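Local coordinates for type III secretion system effector HopBA1 (Pseudomonas syringae pv. aptata, PDB 5T09), which acts as a virulence factor that the Arabidopsis resistance protein RBA1 recognises, enhancing RBA1 self-association and so triggering host cell death, at residues 28-32 with 220-224; 47-53 with 205-211; 76-82 with 182-188. All blocks are in the same frame, centred on the assembly; numbering follows the deposited sequence.

Contact 1: residues 28-32 with 220-224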
ATOM      1  N   ASN A  28      -9.861   7.485 -12.149  1.00 63.34           N
ATOM      2  CA  ASN A  28      -9.589   8.812 -12.689  1.00 67.93           C
ATOM      3  C   ASN A  28      -8.093   9.080 -12.581  1.00 61.52           C
ATOM      4  O   ASN A  28      -7.550   9.142 -11.474  1.00 58.77           O
ATOM      5  CB  ASN A  28     -10.387   9.882 -11.944  1.00 75.82           C
ATOM      6  CG  ASN A  28     -11.885   9.748 -12.156  1.00 84.55           C
ATOM      7  OD1 ASN A  28     -12.445  10.325 -13.088  1.00 90.67           O
ATOM      8  ND2 ASN A  28     -12.540   8.983 -11.289  1.00 81.56           N
ATOM      9  N   VAL A  29      -7.433   9.231 -13.725  1.00 67.89           N
ATOM     10  CA  VAL A  29      -5.987   9.404 -13.785  1.00 72.31           C
ATOM     11  C   VAL A  29      -5.723  10.866 -14.126  1.00 80.70           C
ATOM     12  O   VAL A  29      -5.837  11.279 -15.285  1.00 89.03           O
ATOM     13  CB  VAL A  29      -5.339   8.460 -14.804  1.00 70.09           C
ATOM     14  CG1 VAL A  29      -3.823   8.619 -14.787  1.00 65.20           C
ATOM     15  CG2 VAL A  29      -5.727   7.016 -14.513  1.00 68.00           C
ATOM     16  N   ARG A  30      -5.362  11.654 -13.110  1.00 79.45           N
ATOM     17  CA  ARG A  30      -5.045  13.068 -13.267  1.00 90.12           C
ATOM     18  C   ARG A  30      -3.535  13.252 -13.309  1.00101.33           C
ATOM     19  O   ARG A  30      -2.832  12.677 -12.466  1.00 91.42           O
ATOM     20  CB  ARG A  30      -5.638  13.870 -12.110  1.00 84.14           C
ATOM     21  CG  ARG A  30      -5.580  15.378 -12.292  1.00 88.98           C
ATOM     22  CD  ARG A  30      -6.724  16.078 -11.561  1.00101.73           C
ATOM     23  NE  ARG A  30      -8.035  15.702 -12.087  1.00107.31           N
ATOM     24  CZ  ARG A  30      -9.179  16.294 -11.751  1.00127.18           C
ATOM     25  NH1 ARG A  30      -9.187  17.302 -10.889  1.00137.22           N
ATOM     26  NH2 ARG A  30     -10.320  15.880 -12.286  1.00134.72           N
ATOM     27  N   PRO A  31      -2.984  14.011 -14.255  1.00104.80           N
ATOM     28  CA  PRO A  31      -1.527  14.198 -14.300  1.00103.97           C
ATOM     29  C   PRO A  31      -0.994  14.685 -12.964  1.00 89.00           C
ATOM     30  O   PRO A  31      -1.536  15.641 -12.389  1.00 80.51           O
ATOM     31  CB  PRO A  31      -1.343  15.254 -15.399  1.00121.79           C
ATOM     32  CG  PRO A  31      -2.510  15.050 -16.296  1.00122.41           C
ATOM     33  CD  PRO A  31      -3.653  14.648 -15.403  1.00114.98           C
ATOM     34  N   PRO A  32       0.066  14.059 -12.443  1.00 89.18           N
ATOM     35  CA  PRO A  32       0.523  14.376 -11.081  1.00106.70           C
ATOM     36  C   PRO A  32       0.647  15.874 -10.832  1.00120.07           C
ATOM     37  O   PRO A  32       1.116  16.632 -11.685  1.00102.63           O
ATOM     38  CB  PRO A  32       1.882  13.676 -10.999  1.00 94.04           C
ATOM     39  CG  PRO A  32       1.753  12.524 -11.919  1.00 66.82           C
ATOM     40  CD  PRO A  32       0.880  12.991 -13.053  1.00 69.72           C
ATOM     41  N   SER A 220      10.506  12.386 -13.170  1.00 84.15           N
ATOM     42  CA  SER A 220       9.572  13.099 -12.318  1.00 69.68           C
ATOM     43  C   SER A 220       8.266  12.323 -12.256  1.00 64.62           C
ATOM     44  O   SER A 220       8.016  11.427 -13.068  1.00 68.40           O
ATOM     45  CB  SER A 220       9.313  14.519 -12.838  1.00 79.87           C
ATOM     46  OG  SER A 220      10.528  15.229 -13.012  1.00 88.74           O
ATOM     47  N   SER A 221       7.437  12.665 -11.274  1.00 62.42           N
ATOM     48  CA  SER A 221       6.129  12.037 -11.161  1.00 60.84           C
ATOM     49  C   SER A 221       5.369  12.188 -12.471  1.00 64.68           C
ATOM     50  O   SER A 221       5.378  13.253 -13.092  1.00 68.85           O
ATOM     51  CB  SER A 221       5.341  12.662 -10.009  1.00 59.78           C
ATOM     52  OG  SER A 221       6.063  12.560  -8.792  1.00 57.82           O
ATOM     53  N   ARG A 222       4.715  11.110 -12.898  1.00 67.62           N
ATOM     54  CA  ARG A 222       4.181  11.066 -14.251  1.00 71.74           C
ATOM     55  C   ARG A 222       3.133   9.970 -14.362  1.00 67.73           C
ATOM     56  O   ARG A 222       3.033   9.086 -13.508  1.00 62.08           O
ATOM     57  CB  ARG A 222       5.301  10.819 -15.264  1.00 71.59           C
ATOM     58  CG  ARG A 222       5.994   9.480 -15.049  1.00 66.62           C
ATOM     59  CD  ARG A 222       7.333   9.405 -15.762  1.00 77.37           C
ATOM     60  NE  ARG A 222       7.949   8.090 -15.593  1.00 78.53           N
ATOM     61  CZ  ARG A 222       8.826   7.774 -14.642  1.00 70.84           C
ATOM     62  NH1 ARG A 222       9.314   6.543 -14.585  1.00 66.11           N
ATOM     63  NH2 ARG A 222       9.219   8.675 -13.750  1.00 75.64           N
ATOM     64  N   ILE A 223       2.352  10.041 -15.440  1.00 74.27           N
ATOM     65  CA  ILE A 223       1.509   8.919 -15.830  1.00 69.79           C
ATOM     66  C   ILE A 223       2.391   7.817 -16.398  1.00 68.37           C
ATOM     67  O   ILE A 223       3.374   8.085 -17.099  1.00 70.78           O
ATOM     68  CB  ILE A 223       0.448   9.379 -16.845  1.00 86.02           C
ATOM     69  CG1 ILE A 223      -0.596  10.252 -16.143  1.00 82.00           C
ATOM     70  CG2 ILE A 223      -0.224   8.181 -17.522  1.00 93.18           C
ATOM     71  CD1 ILE A 223      -1.528  10.992 -17.079  1.00 79.95           C
ATOM     72  N   ASN A 224       2.054   6.568 -16.089  1.00 65.68           N
ATOM     73  CA  ASN A 224       2.865   5.441 -16.532  1.00 67.57           C
ATOM     74  C   ASN A 224       2.509   5.084 -17.969  1.00 85.56           C
ATOM     75  O   ASN A 224       1.352   4.765 -18.267  1.00 95.37           O
ATOM     76  CB  ASN A 224       2.662   4.228 -15.628  1.00 62.02           C
ATOM     77  CG  ASN A 224       3.452   3.022 -16.098  1.00 72.23           C
ATOM     78  OD1 ASN A 224       4.417   3.155 -16.853  1.00 83.44           O
ATOM     79  ND2 ASN A 224       3.043   1.837 -15.664  1.00 69.09           N
TER

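Contact 2: residues 47-53 with 205-211. With K (potassium ion), chain B.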
ATOM      1  N   ASN A  47     -10.125   9.510  -6.649  1.00 69.90           N
ATOM      2  CA  ASN A  47     -10.543   8.116  -6.706  1.00 65.53           C
ATOM      3  C   ASN A  47     -11.053   7.661  -5.347  1.00 63.60           C
ATOM      4  O   ASN A  47     -10.566   8.100  -4.302  1.00 65.94           O
ATOM      5  CB  ASN A  47      -9.394   7.196  -7.141  1.00 64.52           C
ATOM      6  CG  ASN A  47      -9.024   7.371  -8.596  1.00 61.90           C
ATOM      7  OD1 ASN A  47      -9.624   6.758  -9.475  1.00 68.22           O
ATOM      8  ND2 ASN A  47      -8.024   8.205  -8.855  1.00 56.00           N
ATOM      9  N   ASN A  48     -12.032   6.755  -5.376  1.00 62.78           N
ATOM     10  CA  ASN A  48     -12.501   6.110  -4.157  1.00 55.13           C
ATOM     11  C   ASN A  48     -11.543   5.036  -3.661  1.00 52.03           C
ATOM     12  O   ASN A  48     -11.607   4.668  -2.482  1.00 51.43           O
ATOM     13  CB  ASN A  48     -13.881   5.486  -4.378  1.00 59.17           C
ATOM     14  CG  ASN A  48     -14.980   6.521  -4.476  1.00 77.17           C
ATOM     15  OD1 ASN A  48     -14.878   7.605  -3.900  1.00 74.89           O
ATOM     16  ND2 ASN A  48     -16.043   6.192  -5.204  1.00 87.10           N
ATOM     17  N   LEU A  49     -10.662   4.530  -4.522  1.00 47.01           N
ATOM     18  CA  LEU A  49      -9.736   3.475  -4.139  1.00 43.53           C
ATOM     19  C   LEU A  49      -8.402   3.707  -4.827  1.00 49.09           C
ATOM     20  O   LEU A  49      -8.347   3.856  -6.053  1.00 44.85           O
ATOM     21  CB  LEU A  49     -10.294   2.093  -4.501  1.00 48.69           C
ATOM     22  CG  LEU A  49      -9.413   0.890  -4.155  1.00 43.24           C
ATOM     23  CD1 LEU A  49      -9.165   0.807  -2.660  1.00 49.35           C
ATOM     24  CD2 LEU A  49     -10.052  -0.394  -4.656  1.00 50.18           C
ATOM     25  N   VAL A  50      -7.337   3.738  -4.030  1.00 47.43           N
ATOM     26  CA  VAL A  50      -5.973   3.902  -4.517  1.00 53.24           C
ATOM     27  C   VAL A  50      -5.136   2.753  -3.979  1.00 47.20           C
ATOM     28  O   VAL A  50      -5.248   2.389  -2.804  1.00 38.98           O
ATOM     29  CB  VAL A  50      -5.370   5.256  -4.084  1.00 48.00           C
ATOM     30  CG1 VAL A  50      -3.886   5.333  -4.436  1.00 42.32           C
ATOM     31  CG2 VAL A  50      -6.133   6.407  -4.733  1.00 49.06           C
ATOM     32  N   TYR A  51      -4.297   2.185  -4.838  1.00 43.79           N
ATOM     33  CA  TYR A  51      -3.330   1.169  -4.443  1.00 39.09           C
ATOM     34  C   TYR A  51      -1.940   1.785  -4.435  1.00 40.53           C
ATOM     35  O   TYR A  51      -1.527   2.400  -5.424  1.00 45.74           O
ATOM     36  CB  TYR A  51      -3.361  -0.027  -5.397  1.00 36.33           C
ATOM     37  CG  TYR A  51      -4.642  -0.827  -5.364  1.00 36.28           C
ATOM     38  CD1 TYR A  51      -4.805  -1.873  -4.469  1.00 33.53           C
ATOM     39  CD2 TYR A  51      -5.686  -0.539  -6.230  1.00 39.30           C
ATOM     40  CE1 TYR A  51      -5.974  -2.614  -4.439  1.00 35.99           C
ATOM     41  CE2 TYR A  51      -6.857  -1.269  -6.207  1.00 41.71           C
ATOM     42  CZ  TYR A  51      -6.995  -2.305  -5.309  1.00 41.23           C
ATOM     43  OH  TYR A  51      -8.156  -3.035  -5.282  1.00 41.84           O
ATOM     44  N   ILE A  52      -1.225   1.617  -3.327  1.00 38.82           N
ATOM     45  CA  ILE A  52       0.165   2.044  -3.213  1.00 33.89           C
ATOM     46  C   ILE A  52       1.030   0.797  -3.328  1.00 35.10           C
ATOM     47  O   ILE A  52       1.049  -0.042  -2.422  1.00 32.00           O
ATOM     48  CB  ILE A  52       0.432   2.786  -1.897  1.00 34.95           C
ATOM     49  CG1 ILE A  52      -0.396   4.072  -1.832  1.00 40.92           C
ATOM     50  CG2 ILE A  52       1.927   3.109  -1.757  1.00 36.80           C
ATOM     51  CD1 ILE A  52      -0.293   4.804  -0.504  1.00 44.22           C
ATOM     52  N   GLY A  53       1.751   0.675  -4.442  1.00 34.44           N
ATOM     53  CA  GLY A  53       2.607  -0.472  -4.657  1.00 38.15           C
ATOM     54  C   GLY A  53       3.891  -0.357  -3.866  1.00 43.17           C
ATOM     55  O   GLY A  53       4.766   0.446  -4.201  1.00 44.63           O
HETATM   56  N   MSE A 205      -8.920  -8.037  -7.665  1.00 45.53           N
HETATM   57  CA  MSE A 205      -9.206  -6.984  -6.693  1.00 41.60           C
HETATM   58  C   MSE A 205     -10.075  -5.903  -7.333  1.00 49.01           C
HETATM   59  O   MSE A 205     -10.221  -5.857  -8.553  1.00 54.48           O
HETATM   60  CB  MSE A 205      -7.906  -6.376  -6.149  1.00 39.08           C
HETATM   61  CG  MSE A 205      -6.878  -7.416  -5.705  1.00 44.28           C
HETATM   62 SE   MSE A 205      -5.298  -6.660  -4.832  1.00 45.90          SE
HETATM   63  CE  MSE A 205      -6.103  -6.266  -3.095  1.00 38.52           C
ATOM     64  N   ARG A 206     -10.655  -5.038  -6.504  1.00 42.27           N
ATOM     65  CA  ARG A 206     -11.554  -4.014  -7.007  1.00 45.35           C
ATOM     66  C   ARG A 206     -10.788  -2.988  -7.846  1.00 46.54           C
ATOM     67  O   ARG A 206      -9.624  -2.689  -7.564  1.00 44.37           O
ATOM     68  CB  ARG A 206     -12.249  -3.299  -5.856  1.00 47.26           C
ATOM     69  CG  ARG A 206     -13.118  -4.187  -4.993  1.00 53.73           C
ATOM     70  CD  ARG A 206     -13.365  -3.521  -3.654  1.00 54.98           C
ATOM     71  NE  ARG A 206     -12.129  -3.412  -2.886  1.00 56.91           N
ATOM     72  CZ  ARG A 206     -11.982  -2.666  -1.797  1.00 52.23           C
ATOM     73  NH1 ARG A 206     -12.996  -1.951  -1.332  1.00 62.14           N
ATOM     74  NH2 ARG A 206     -10.816  -2.640  -1.172  1.00 44.99           N
ATOM     75  N   PRO A 207     -11.427  -2.416  -8.867  1.00 49.42           N
ATOM     76  CA  PRO A 207     -10.751  -1.381  -9.661  1.00 51.85           C
ATOM     77  C   PRO A 207     -10.321  -0.209  -8.790  1.00 52.11           C
ATOM     78  O   PRO A 207     -11.045   0.223  -7.893  1.00 50.96           O
ATOM     79  CB  PRO A 207     -11.813  -0.961 -10.684  1.00 61.23           C
ATOM     80  CG  PRO A 207     -12.789  -2.082 -10.720  1.00 68.40           C
ATOM     81  CD  PRO A 207     -12.796  -2.665  -9.346  1.00 56.09           C
ATOM     82  N   GLY A 208      -9.127   0.301  -9.064  1.00 50.29           N
ATOM     83  CA  GLY A 208      -8.624   1.452  -8.338  1.00 48.79           C
ATOM     84  C   GLY A 208      -7.407   2.022  -9.029  1.00 49.26           C
ATOM     85  O   GLY A 208      -6.805   1.392  -9.903  1.00 52.31           O
ATOM     86  N   LEU A 209      -7.055   3.235  -8.618  1.00 54.38           N
ATOM     87  CA  LEU A 209      -5.858   3.902  -9.114  1.00 54.03           C
ATOM     88  C   LEU A 209      -4.634   3.275  -8.454  1.00 48.24           C
ATOM     89  O   LEU A 209      -4.535   3.246  -7.225  1.00 44.31           O
ATOM     90  CB  LEU A 209      -5.946   5.400  -8.818  1.00 65.69           C
ATOM     91  CG  LEU A 209      -4.929   6.383  -9.415  1.00 70.73           C
ATOM     92  CD1 LEU A 209      -3.604   6.364  -8.667  1.00 63.08           C
ATOM     93  CD2 LEU A 209      -4.716   6.101 -10.889  1.00 78.80           C
ATOM     94  N   VAL A 210      -3.709   2.764  -9.266  1.00 45.48           N
ATOM     95  CA  VAL A 210      -2.507   2.101  -8.774  1.00 45.63           C
ATOM     96  C   VAL A 210      -1.327   3.047  -8.934  1.00 51.46           C
ATOM     97  O   VAL A 210      -1.113   3.610 -10.015  1.00 49.67           O
ATOM     98  CB  VAL A 210      -2.250   0.778  -9.516  1.00 43.47           C
ATOM     99  CG1 VAL A 210      -0.979   0.116  -8.999  1.00 43.98           C
ATOM    100  CG2 VAL A 210      -3.439  -0.159  -9.356  1.00 42.06           C
ATOM    101  N   ILE A 211      -0.558   3.209  -7.861  1.00 44.75           N
ATOM    102  CA  ILE A 211       0.621   4.064  -7.842  1.00 45.99           C
ATOM    103  C   ILE A 211       1.863   3.188  -7.777  1.00 45.32           C
ATOM    104  O   ILE A 211       1.906   2.211  -7.021  1.00 44.17           O
ATOM    105  CB  ILE A 211       0.588   5.042  -6.652  1.00 45.91           C
ATOM    106  CG1 ILE A 211      -0.607   5.989  -6.780  1.00 49.98           C
ATOM    107  CG2 ILE A 211       1.910   5.823  -6.560  1.00 47.55           C
ATOM    108  CD1 ILE A 211      -0.774   6.953  -5.619  1.00 57.66           C
TER
HETATM  109  K     K B 301      -9.579  -5.822 -11.147  1.00 51.21           K
HETATM  110  O   HOH W   1      -9.004  -4.182  -2.821  1.00 33.54           O

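Contact 3: residues 76-82 with 182-188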
ATOM      1  N   GLY A  76     -10.693  12.791   2.174  1.00 67.56           N
ATOM      2  CA  GLY A  76     -11.744  11.794   2.230  1.00 66.77           C
ATOM      3  C   GLY A  76     -11.265  10.381   2.486  1.00 66.02           C
ATOM      4  O   GLY A  76     -12.088   9.458   2.468  1.00 60.82           O
ATOM      5  N   VAL A  77      -9.971  10.176   2.722  1.00 62.29           N
ATOM      6  CA  VAL A  77      -9.437   8.845   2.994  1.00 61.03           C
ATOM      7  C   VAL A  77      -9.725   8.513   4.454  1.00 56.69           C
ATOM      8  O   VAL A  77      -9.164   9.130   5.362  1.00 65.88           O
ATOM      9  CB  VAL A  77      -7.936   8.767   2.693  1.00 54.46           C
ATOM     10  CG1 VAL A  77      -7.391   7.373   3.012  1.00 54.75           C
ATOM     11  CG2 VAL A  77      -7.667   9.128   1.238  1.00 56.50           C
ATOM     12  N   ASP A  78     -10.603   7.536   4.681  1.00 55.86           N
ATOM     13  CA  ASP A  78     -10.951   7.099   6.025  1.00 55.18           C
ATOM     14  C   ASP A  78     -10.387   5.731   6.380  1.00 53.33           C
ATOM     15  O   ASP A  78     -10.528   5.301   7.530  1.00 52.80           O
ATOM     16  CB  ASP A  78     -12.477   7.065   6.187  1.00 58.17           C
ATOM     17  CG  ASP A  78     -13.120   8.417   5.946  1.00 63.85           C
ATOM     18  OD1 ASP A  78     -12.563   9.433   6.409  1.00 72.71           O
ATOM     19  OD2 ASP A  78     -14.182   8.463   5.291  1.00 72.05           O
ATOM     20  N   HIS A  79      -9.745   5.044   5.438  1.00 49.49           N
ATOM     21  CA  HIS A  79      -9.343   3.660   5.644  1.00 47.14           C
ATOM     22  C   HIS A  79      -8.023   3.403   4.937  1.00 45.00           C
ATOM     23  O   HIS A  79      -7.860   3.768   3.768  1.00 43.78           O
ATOM     24  CB  HIS A  79     -10.417   2.704   5.117  1.00 48.27           C
ATOM     25  CG  HIS A  79     -10.093   1.259   5.329  1.00 48.30           C
ATOM     26  ND1 HIS A  79     -10.285   0.305   4.354  1.00 49.87           N
ATOM     27  CD2 HIS A  79      -9.601   0.605   6.407  1.00 45.94           C
ATOM     28  CE1 HIS A  79      -9.918  -0.876   4.820  1.00 48.65           C
ATOM     29  NE2 HIS A  79      -9.498  -0.722   6.063  1.00 50.58           N
ATOM     30  N   LEU A  80      -7.091   2.773   5.651  1.00 43.13           N
ATOM     31  CA  LEU A  80      -5.806   2.357   5.099  1.00 38.11           C
ATOM     32  C   LEU A  80      -5.618   0.878   5.407  1.00 41.06           C
ATOM     33  O   LEU A  80      -5.444   0.497   6.569  1.00 43.47           O
ATOM     34  CB  LEU A  80      -4.662   3.191   5.677  1.00 36.44           C
ATOM     35  CG  LEU A  80      -3.245   2.748   5.314  1.00 37.60           C
ATOM     36  CD1 LEU A  80      -2.995   2.870   3.818  1.00 37.87           C
ATOM     37  CD2 LEU A  80      -2.235   3.564   6.105  1.00 43.13           C
ATOM     38  N   ALA A  81      -5.649   0.049   4.370  1.00 38.54           N
ATOM     39  CA  ALA A  81      -5.548  -1.399   4.502  1.00 40.74           C
ATOM     40  C   ALA A  81      -4.169  -1.830   4.021  1.00 31.41           C
ATOM     41  O   ALA A  81      -3.782  -1.526   2.885  1.00 34.59           O
ATOM     42  CB  ALA A  81      -6.654  -2.081   3.700  1.00 41.58           C
ATOM     43  N   VAL A  82      -3.421  -2.526   4.880  1.00 35.76           N
ATOM     44  CA  VAL A  82      -1.995  -2.743   4.656  1.00 33.98           C
ATOM     45  C   VAL A  82      -1.665  -4.229   4.683  1.00 39.06           C
ATOM     46  O   VAL A  82      -2.229  -4.995   5.475  1.00 37.36           O
ATOM     47  CB  VAL A  82      -1.141  -1.982   5.691  1.00 37.06           C
ATOM     48  CG1 VAL A  82      -1.525  -0.511   5.696  1.00 37.08           C
ATOM     49  CG2 VAL A  82      -1.284  -2.594   7.085  1.00 36.26           C
ATOM     50  N   ALA A 182     -16.287   3.792   5.170  1.00 60.65           N
ATOM     51  CA  ALA A 182     -15.235   4.632   4.616  1.00 57.20           C
ATOM     52  C   ALA A 182     -15.693   5.288   3.319  1.00 61.87           C
ATOM     53  O   ALA A 182     -16.262   4.631   2.440  1.00 62.36           O
ATOM     54  CB  ALA A 182     -13.973   3.808   4.369  1.00 58.42           C
ATOM     55  N   ASN A 183     -15.451   6.592   3.206  1.00 70.34           N
ATOM     56  CA  ASN A 183     -15.617   7.264   1.924  1.00 79.22           C
ATOM     57  C   ASN A 183     -14.610   6.730   0.911  1.00 78.07           C
ATOM     58  O   ASN A 183     -14.983   6.120  -0.098  1.00 77.34           O
ATOM     59  CB  ASN A 183     -15.457   8.775   2.107  1.00 86.24           C
ATOM     60  CG  ASN A 183     -16.084   9.569   0.981  1.00 93.40           C
ATOM     61  OD1 ASN A 183     -17.198   9.274   0.544  1.00101.97           O
ATOM     62  ND2 ASN A 183     -15.372  10.583   0.502  1.00 88.32           N
ATOM     63  N   LYS A 184     -13.324   6.932   1.180  1.00 66.72           N
ATOM     64  CA  LYS A 184     -12.251   6.462   0.319  1.00 58.92           C
ATOM     65  C   LYS A 184     -11.286   5.605   1.124  1.00 60.33           C
ATOM     66  O   LYS A 184     -11.130   5.791   2.335  1.00 58.02           O
ATOM     67  CB  LYS A 184     -11.502   7.635  -0.311  1.00 62.08           C
ATOM     68  CG  LYS A 184     -12.404   8.600  -1.043  1.00 70.73           C
ATOM     69  CD  LYS A 184     -11.629   9.773  -1.589  1.00 75.78           C
ATOM     70  CE  LYS A 184     -12.511  10.660  -2.442  1.00 75.03           C
ATOM     71  NZ  LYS A 184     -11.753  11.822  -2.961  1.00 86.26           N
ATOM     72  N   SER A 185     -10.639   4.664   0.438  1.00 51.28           N
ATOM     73  CA  SER A 185      -9.691   3.754   1.059  1.00 46.93           C
ATOM     74  C   SER A 185      -8.415   3.688   0.232  1.00 48.41           C
ATOM     75  O   SER A 185      -8.427   3.916  -0.981  1.00 51.57           O
ATOM     76  CB  SER A 185     -10.280   2.343   1.203  1.00 44.25           C
ATOM     77  OG  SER A 185      -9.382   1.490   1.883  1.00 59.87           O
ATOM     78  N   ILE A 186      -7.311   3.387   0.910  1.00 43.14           N
ATOM     79  CA  ILE A 186      -6.037   3.098   0.267  1.00 42.49           C
ATOM     80  C   ILE A 186      -5.622   1.694   0.673  1.00 45.38           C
ATOM     81  O   ILE A 186      -5.712   1.330   1.853  1.00 40.10           O
ATOM     82  CB  ILE A 186      -4.952   4.121   0.653  1.00 41.16           C
ATOM     83  CG1 ILE A 186      -5.307   5.497   0.093  1.00 46.73           C
ATOM     84  CG2 ILE A 186      -3.577   3.671   0.146  1.00 41.50           C
ATOM     85  CD1 ILE A 186      -4.443   6.621   0.619  1.00 55.73           C
ATOM     86  N   VAL A 187      -5.180   0.907  -0.304  1.00 41.12           N
ATOM     87  CA  VAL A 187      -4.610  -0.414  -0.071  1.00 34.62           C
ATOM     88  C   VAL A 187      -3.116  -0.326  -0.338  1.00 35.58           C
ATOM     89  O   VAL A 187      -2.695   0.079  -1.429  1.00 38.26           O
ATOM     90  CB  VAL A 187      -5.275  -1.481  -0.957  1.00 34.73           C
ATOM     91  CG1 VAL A 187      -4.498  -2.793  -0.918  1.00 35.18           C
ATOM     92  CG2 VAL A 187      -6.709  -1.700  -0.516  1.00 36.01           C
ATOM     93  N   TRP A 188      -2.319  -0.710   0.656  1.00 32.20           N
ATOM     94  CA  TRP A 188      -0.866  -0.576   0.620  1.00 30.61           C
ATOM     95  C   TRP A 188      -0.269  -1.971   0.738  1.00 33.38           C
ATOM     96  O   TRP A 188      -0.414  -2.629   1.774  1.00 36.66           O
ATOM     97  CB  TRP A 188      -0.394   0.343   1.748  1.00 34.42           C
ATOM     98  CG  TRP A 188       1.085   0.563   1.827  1.00 30.95           C
ATOM     99  CD1 TRP A 188       2.017   0.297   0.869  1.00 39.18           C
ATOM    100  CD2 TRP A 188       1.797   1.107   2.941  1.00 34.35           C
ATOM    101  NE1 TRP A 188       3.270   0.647   1.319  1.00 36.41           N
ATOM    102  CE2 TRP A 188       3.159   1.147   2.590  1.00 35.85           C
ATOM    103  CE3 TRP A 188       1.411   1.567   4.204  1.00 36.50           C
ATOM    104  CZ2 TRP A 188       4.138   1.624   3.460  1.00 39.57           C
ATOM    105  CZ3 TRP A 188       2.381   2.041   5.062  1.00 39.67           C
ATOM    106  CH2 TRP A 188       3.729   2.062   4.690  1.00 34.40           C
TER

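Contact 1: residues 28-32 with 220-224
Pro32 turns the outer rim of its ring, CB, CG and CD, to the backbone of Ser221 and Arg222, where its CG comes within 3.4 Å of Arg222 N. The next atom of the same ring, CB, meets Ser221 CB at 3.7 Å, while CD lies over the peptide that leads from Arg222 to Ile223. The ring is thus a blunt bump laid along a shallow groove of main chain, a place that suits proline: it is rigid, apolar and has no amide hydrogen in need of a partner. Thr39 of helix 36-46 touches both Pro32 and Ser221 and ties this end to the helix.

At the other end the bump comes from the second segment. Ile223 has CG1 anti to its carbonyl carbon (chi1 -71°) and an extended tip, which carries CD1 toward residues 28-32 into the angle between Val29 and Pro31. Val29 CG1 lies 3.9 Å from Ile223 CG1, the two branched side chains crossing obliquely, and Pro31 CG stands 4.2 Å from Ile223 CD1 on the more exposed side. Val29 also leans on Ile232 of strand 232-235.

Arg222 points away from the prolines. Its NH2 donates to Ser220 O at 3.1 Å, with the oxygen in the guanidinium plane, and forms a salt bridge with Asp214. Val29 to Pro32 runs roughly antiparallel to the second segment, 158° apart end to end, yet the two are held by van der Waals packing, with no hydrogen bonds between them: an extended, proline-containing N-terminal segment covering the short edge strand 222-223 of a mixed, mainly parallel beta sheet.

Contact 2: residues 47-53 with 205-211
Strands 49-54 and 209-214 are parallel neighbours within the sheet of this EreA/ChaN-like alpha-beta fold, and through Tyr51 the first grips the second. Its backbone N donates to Leu209 O at 2.6 Å and its O accepts from Ile211 N; Leu49 O and Gly53 N extend the ladder at its two ends. Val50 and Ile211 share one face of the sheet, joined by Val50 CG1 and Ile211 CD1 at 3.7 Å, and Ile211 packs on Leu40 and Ala43 of helix 36-46. Gly208 suits its place because its bare CA fits between Leu49 O and the edge of the Tyr51 ring, 3.9 Å from CE2.

With CG anti to its carbonyl carbon (chi1 -66°), Tyr51 reaches back alongside the loop before strand 209-214, ring edge toward Arg206 O and Gly208. Selenomethionine Met205 makes a Met-aromatic contact, SE 5.1 Å from the ring centroid, and its carbonyl oxygen binds potassium with those of Asp200 and Pro202. Over one face of the Arg206 guanidinium lies Leu49 CD2, while Asp170 pairs with NE. A water accepts from Arg206 NH2 and donates to Tyr51 OH, which in turn gives its proton to a lone pair of Arg206 O at 2.7 Å.

Contact 3: residues 76-82 with 182-188
His79 and Ser185 both extend their side chains anti to the backbone N (chi1 -178° and -176°), which brings ND1 of the imidazole to Ser185 OG at 2.9 Å in a weak, bent bond. NE2 is held by Ser138 of the neighbouring strand, so the imidazole links three strands. On the opposite face, Ile186 puts CG2 against Leu80 CD1 at 3.8 Å and crosses Val77 at about a right angle with CD1. Val82 CG1 approaches Trp188 CE3 obliquely; the indole NH reaches Asp54.

The strands pair in parallel, with straight bonds such as Ala81 N to Ile186 O, 2.8 Å. Near their start a beta bulge shifts the register: Lys184 O accepts from Asp78 N at 3.0 Å and, weakly, from His79 N. Asp78 OD2 accepts from the backbone N of Asn183 on its anti side, 3.1 Å away, while OD1 pairs with Lys73. Gly76, whose positive phi ends helix 60-74 in a Schellman motif, leaves room for the stem of Lys184.

Hydrocarbon thus dominates the buried Leu80 face; the His79 face mixes Ala81 and Val187 with the hydrogen-bonded His79-Ser185 pair; charged Asp78 and Lys184 lie at the partly exposed start, where Lys73 probably keeps Asp78 ionised.

Overall arrangement
Contacts 2 and 3 lie side by side in one sheet, centres 10 Å apart, because strands 49-54 and 184-190 are neighbours: Ile52 N to Val187 O and Val187 N to Val50 O, both 2.9 Å, join them into four consecutive parallel strands. Contact 1 sits at the sheet's far edge, 13 Å from contact 2 and 20 Å from contact 3 between centres. It meets contact 2 through Asn28 N and Asn47 OD1, 2.8 Å apart, and through Val29 against Leu209. The potassium ion is bound by contact 2 through Met205 O, about 12 Å from the Val187 side chain and 14 Å from that of Val29. Along the chain the contacts are nested, 3 within 2 within 1.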